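Local coordinates for Fe(2+) transporter FeoB (PDB 3I8S), which takes up ferrous iron across the bacterial inner membrane in a GTP-driven process, its cytosolic G domain binding and slowly hydrolysing the nucleotide, at residues 109-122 with 139-151. Numbering follows the deposited sequence.
Sequences LELGIPCIVALNML and ARLGCPVIPLVST
Val-117 and Leu-119 each bond through both backbone N and O to segment 144-148, at and just beyond the ends of strand 145-147, the ladder expected of parallel pairing. Val-117 N donates to Pro-144 O and Leu-119 N to Ile-146 O. In return Ile-146 N reaches Val-117 O at 2.8 Å. Leu-148 N reaches Leu-119 O at 2.7 Å. The short strand axes approach to 4.6 Å at 28°.

Side chains sort onto two faces. Beside Val-117 and Val-145, CG2 of Val-117 lies 3.8 Å from Cys-143 SG and also meets CD1 of Leu-141; with CG1 anti to the backbone N (chi1 167°), CG2 is the branch turned to this pair. Leu-109 crosses Leu-141 at about a right angle, its CD1 meeting CD2 and the backbone O of Leu-141, packing the C-terminal turns of helices 98-111 and 134-141 together. On the face of Ala-118 and Ile-146, Ile-116 CG2 meets Ile-146 CG1 at 3.8 Å, and helix 154-164 packs over both isoleucines.

At the C-terminal ends, Leu-148 lays CD1 against Ala-118 CB and the side-chain carboxamide of Asn-120, while a water bonds Leu-148 O (2.8 Å) and, weakly, Asn-120 OD1 and Leu-122 N. Asn-120 ND2 makes a weak hydrogen bond to Ser-14 O of the P-loop. Strand 88-94 pairs with the other edge of 115-120, and 145-147 is an outermost strand of the G-domain sheet within this chain. Ladder and water thus join Leu-119, Asn-120 and Leu-122 to Leu-148, just before 149-151 of the G5 loop that mediates fast GDP release, consistent with keeping two GTP-binding segments, 120-123 and 149-151, side by side in this nucleotide-free structure.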
loop_
_atom_site.group_PDB
_atom_site.type_symbol
_atom_site.label_atom_id
_atom_site.label_comp_id
_atom_site.label_asym_id
_atom_site.label_seq_id
_atom_site.Cartn_x
_atom_site.Cartn_y
_atom_site.Cartn_z
ATOM N N LEU A 109 3.504 2.407 1.738
ATOM C CA LEU A 109 4.739 3.204 1.797
ATOM C C LEU A 109 5.322 3.230 3.221
ATOM O O LEU A 109 6.540 3.187 3.410
ATOM C CB LEU A 109 4.417 4.629 1.286
ATOM C CG LEU A 109 4.072 4.702 -0.207
ATOM C CD1 LEU A 109 3.590 6.120 -0.592
ATOM C CD2 LEU A 109 5.248 4.263 -1.035
ATOM N N GLU A 110 4.453 3.295 4.215
ATOM C CA GLU A 110 4.885 3.253 5.609
ATOM C C GLU A 110 5.529 1.913 6.008
ATOM O O GLU A 110 6.413 1.878 6.878
ATOM C CB GLU A 110 3.739 3.562 6.549
ATOM C CG GLU A 110 3.298 4.970 6.536
ATOM C CD GLU A 110 2.510 5.308 7.768
ATOM O OE1 GLU A 110 1.415 4.719 7.990
ATOM O OE2 GLU A 110 3.008 6.126 8.535
ATOM N N LEU A 111 5.095 0.826 5.368
ATOM C CA LEU A 111 5.729 -0.493 5.561
ATOM C C LEU A 111 7.081 -0.561 4.870
ATOM O O LEU A 111 7.941 -1.418 5.181
ATOM C CB LEU A 111 4.806 -1.607 5.023
ATOM C CG LEU A 111 3.693 -1.950 5.996
ATOM C CD1 LEU A 111 2.601 -2.758 5.267
ATOM C CD2 LEU A 111 4.303 -2.706 7.179
ATOM N N GLY A 112 7.287 0.347 3.925
ATOM C CA GLY A 112 8.568 0.453 3.271
ATOM C C GLY A 112 8.772 -0.543 2.148
ATOM O O GLY A 112 9.907 -0.732 1.696
ATOM N N ILE A 113 7.704 -1.199 1.690
ATOM C CA ILE A 113 7.873 -2.199 0.620
ATOM C C ILE A 113 8.035 -1.437 -0.712
ATOM O O ILE A 113 7.294 -0.471 -0.917
ATOM C CB ILE A 113 6.628 -3.136 0.408
ATOM C CG1 ILE A 113 5.934 -3.548 1.714
ATOM C CG2 ILE A 113 7.047 -4.316 -0.472
ATOM C CD1 ILE A 113 6.753 -4.309 2.633
ATOM N N PRO A 114 9.018 -1.816 -1.578
ATOM C CA PRO A 114 9.171 -1.111 -2.856
ATOM C C PRO A 114 7.851 -1.137 -3.631
ATOM O O PRO A 114 7.238 -2.184 -3.746
ATOM C CB PRO A 114 10.225 -1.919 -3.576
ATOM C CG PRO A 114 11.049 -2.435 -2.475
ATOM C CD PRO A 114 10.083 -2.827 -1.439
ATOM N N CYS A 115 7.411 0.044 -4.081
ATOM C CA CYS A 115 6.123 0.232 -4.762
ATOM C C CYS A 115 6.309 0.977 -6.069
ATOM O O CYS A 115 7.250 1.784 -6.227
ATOM C CB CYS A 115 5.161 1.058 -3.888
ATOM S SG CYS A 115 4.465 0.220 -2.462
ATOM N N ILE A 116 5.441 0.658 -7.021
ATOM C CA ILE A 116 5.201 1.468 -8.176
ATOM C C ILE A 116 3.708 1.771 -8.155
ATOM O O ILE A 116 2.896 0.841 -8.059
ATOM C CB ILE A 116 5.528 0.704 -9.474
ATOM C CG1 ILE A 116 7.048 0.421 -9.557
ATOM C CG2 ILE A 116 5.059 1.547 -10.683
ATOM C CD1 ILE A 116 7.371 -0.664 -10.523
ATOM N N VAL A 117 3.327 3.050 -8.219
ATOM C CA VAL A 117 1.892 3.377 -8.392
ATOM C C VAL A 117 1.527 3.350 -9.852
ATOM O O VAL A 117 2.162 4.045 -10.698
ATOM C CB VAL A 117 1.497 4.737 -7.758
ATOM C CG1 VAL A 117 0.134 5.206 -8.196
ATOM C CG2 VAL A 117 1.656 4.668 -6.259
ATOM N N ALA A 118 0.483 2.598 -10.165
ATOM C CA ALA A 118 -0.097 2.657 -11.505
ATOM C C ALA A 118 -1.401 3.447 -11.421
ATOM O O ALA A 118 -2.397 2.955 -10.875
ATOM C CB ALA A 118 -0.336 1.286 -12.065
ATOM N N LEU A 119 -1.376 4.630 -12.025
ATOM C CA LEU A 119 -2.494 5.553 -11.997
ATOM C C LEU A 119 -3.427 5.284 -13.158
ATOM O O LEU A 119 -3.090 5.489 -14.358
ATOM C CB LEU A 119 -1.989 7.003 -11.936
ATOM C CG LEU A 119 -2.955 8.112 -11.539
ATOM C CD1 LEU A 119 -3.448 8.023 -10.089
ATOM C CD2 LEU A 119 -2.309 9.502 -11.760
ATOM N N ASN A 120 -4.627 4.842 -12.767
ATOM C CA ASN A 120 -5.685 4.413 -13.653
ATOM C C ASN A 120 -6.902 5.356 -13.704
ATOM O O ASN A 120 -7.003 6.300 -12.938
ATOM C CB ASN A 120 -6.183 3.043 -13.115
ATOM C CG ASN A 120 -6.275 2.027 -14.159
ATOM O OD1 ASN A 120 -6.181 2.321 -15.357
ATOM N ND2 ASN A 120 -6.453 0.792 -13.740
ATOM N N MET A 121 -7.865 5.053 -14.582
ATOM C CA MET A 121 -9.091 5.852 -14.737
ATOM C C MET A 121 -8.825 7.326 -15.021
ATOM O O MET A 121 -9.552 8.208 -14.574
ATOM C CB MET A 121 -9.988 5.708 -13.495
ATOM C CG MET A 121 -10.108 4.289 -12.953
ATOM S SD MET A 121 -10.836 3.139 -14.133
ATOM C CE MET A 121 -10.930 1.613 -13.207
ATOM N N LEU A 122 -7.760 7.579 -15.782
ATOM C CA LEU A 122 -7.390 8.917 -16.204
ATOM C C LEU A 122 -8.480 9.610 -17.047
ATOM O O LEU A 122 -8.690 10.816 -16.958
ATOM C CB LEU A 122 -6.119 8.807 -17.045
ATOM C CG LEU A 122 -4.936 8.184 -16.306
ATOM C CD1 LEU A 122 -3.778 7.917 -17.307
ATOM C CD2 LEU A 122 -4.535 9.121 -15.205
ATOM N N ALA A 139 6.854 12.717 -6.175
ATOM C CA ALA A 139 7.695 13.423 -5.201
ATOM C C ALA A 139 7.234 13.298 -3.741
ATOM O O ALA A 139 8.085 13.226 -2.842
ATOM C CB ALA A 139 7.803 14.915 -5.568
ATOM N N ARG A 140 5.920 13.362 -3.503
ATOM C CA ARG A 140 5.344 13.321 -2.149
ATOM C C ARG A 140 5.240 11.883 -1.591
ATOM O O ARG A 140 5.312 11.677 -0.363
ATOM C CB ARG A 140 3.984 14.019 -2.124
ATOM C CG ARG A 140 4.132 15.567 -2.140
ATOM C CD ARG A 140 2.849 16.318 -2.606
ATOM N NE ARG A 140 3.134 17.732 -2.554
ATOM C CZ ARG A 140 3.912 18.393 -3.420
ATOM N NH1 ARG A 140 4.477 17.793 -4.466
ATOM N NH2 ARG A 140 4.127 19.677 -3.236
ATOM N N LEU A 141 5.070 10.932 -2.491
ATOM C CA LEU A 141 5.006 9.511 -2.162
ATOM C C LEU A 141 6.367 8.871 -2.001
ATOM O O LEU A 141 6.507 7.942 -1.211
ATOM C CB LEU A 141 4.232 8.758 -3.235
ATOM C CG LEU A 141 2.777 9.195 -3.385
ATOM C CD1 LEU A 141 2.112 8.252 -4.441
ATOM C CD2 LEU A 141 2.033 9.203 -2.046
ATOM N N GLY A 142 7.359 9.356 -2.747
ATOM C CA GLY A 142 8.658 8.752 -2.800
ATOM C C GLY A 142 8.735 7.490 -3.627
ATOM O O GLY A 142 9.617 6.656 -3.424
ATOM N N CYS A 143 7.789 7.316 -4.542
ATOM C CA CYS A 143 7.801 6.193 -5.443
ATOM C C CYS A 143 7.300 6.626 -6.822
ATOM O O CYS A 143 6.629 7.672 -6.953
ATOM C CB CYS A 143 6.976 5.025 -4.880
ATOM S SG CYS A 143 5.193 5.289 -4.894
ATOM N N PRO A 144 7.670 5.851 -7.880
ATOM C CA PRO A 144 7.205 6.124 -9.225
ATOM C C PRO A 144 5.681 6.147 -9.340
ATOM O O PRO A 144 4.964 5.362 -8.691
ATOM C CB PRO A 144 7.755 4.946 -10.031
ATOM C CG PRO A 144 8.864 4.365 -9.210
ATOM C CD PRO A 144 8.547 4.662 -7.823
ATOM N N VAL A 145 5.187 7.043 -10.159
ATOM C CA VAL A 145 3.759 7.123 -10.456
ATOM C C VAL A 145 3.659 7.067 -11.966
ATOM O O VAL A 145 4.174 7.973 -12.670
ATOM C CB VAL A 145 3.094 8.413 -9.895
ATOM C CG1 VAL A 145 1.626 8.564 -10.396
ATOM C CG2 VAL A 145 3.156 8.427 -8.327
ATOM N N ILE A 146 3.075 5.980 -12.463
ATOM C CA ILE A 146 3.006 5.714 -13.883
ATOM C C ILE A 146 1.557 5.859 -14.349
ATOM O O ILE A 146 0.683 5.108 -13.937
ATOM C CB ILE A 146 3.513 4.261 -14.225
ATOM C CG1 ILE A 146 4.895 4.011 -13.636
ATOM C CG2 ILE A 146 3.451 4.011 -15.701
ATOM C CD1 ILE A 146 5.912 4.961 -13.959
ATOM N N PRO A 147 1.305 6.786 -15.252
ATOM C CA PRO A 147 -0.069 6.924 -15.773
ATOM C C PRO A 147 -0.427 5.821 -16.776
ATOM O O PRO A 147 0.291 5.632 -17.771
ATOM C CB PRO A 147 -0.035 8.272 -16.442
ATOM C CG PRO A 147 1.352 8.534 -16.794
ATOM C CD PRO A 147 2.227 7.757 -15.851
ATOM N N LEU A 148 -1.530 5.103 -16.526
ATOM C CA LEU A 148 -1.889 3.981 -17.376
ATOM C C LEU A 148 -2.721 4.418 -18.546
ATOM O O LEU A 148 -3.951 4.276 -18.590
ATOM C CB LEU A 148 -2.552 2.845 -16.602
ATOM C CG LEU A 148 -1.719 1.936 -15.709
ATOM C CD1 LEU A 148 -2.679 0.829 -15.186
ATOM C CD2 LEU A 148 -0.493 1.369 -16.419
ATOM N N VAL A 149 -2.010 4.989 -19.507
ATOM C CA VAL A 149 -2.558 5.442 -20.720
ATOM C C VAL A 149 -2.972 4.207 -21.522
ATOM O O VAL A 149 -2.129 3.310 -21.796
ATOM C CB VAL A 149 -1.501 6.279 -21.474
ATOM C CG1 VAL A 149 -1.946 6.537 -22.881
ATOM C CG2 VAL A 149 -1.247 7.584 -20.691
ATOM N N SER A 150 -4.268 4.141 -21.860
ATOM C CA SER A 150 -4.778 3.004 -22.659
ATOM C C SER A 150 -4.282 3.027 -24.106
ATOM O O SER A 150 -3.906 1.982 -24.641
ATOM C CB SER A 150 -6.308 2.934 -22.621
ATOM O OG SER A 150 -6.864 4.153 -23.074
ATOM N N THR A 151 -4.234 4.201 -24.732
ATOM C CA THR A 151 -3.890 4.266 -26.145
ATOM C C THR A 151 -2.555 3.549 -26.501
ATOM O O THR A 151 -1.466 3.787 -25.921
ATOM C CB THR A 151 -4.038 5.724 -26.756
ATOM O OG1 THR A 151 -3.421 5.791 -28.053
ATOM C CG2 THR A 151 -3.453 6.804 -25.850
HETATM O O HOH W 1 -6.336 5.072 -17.463
#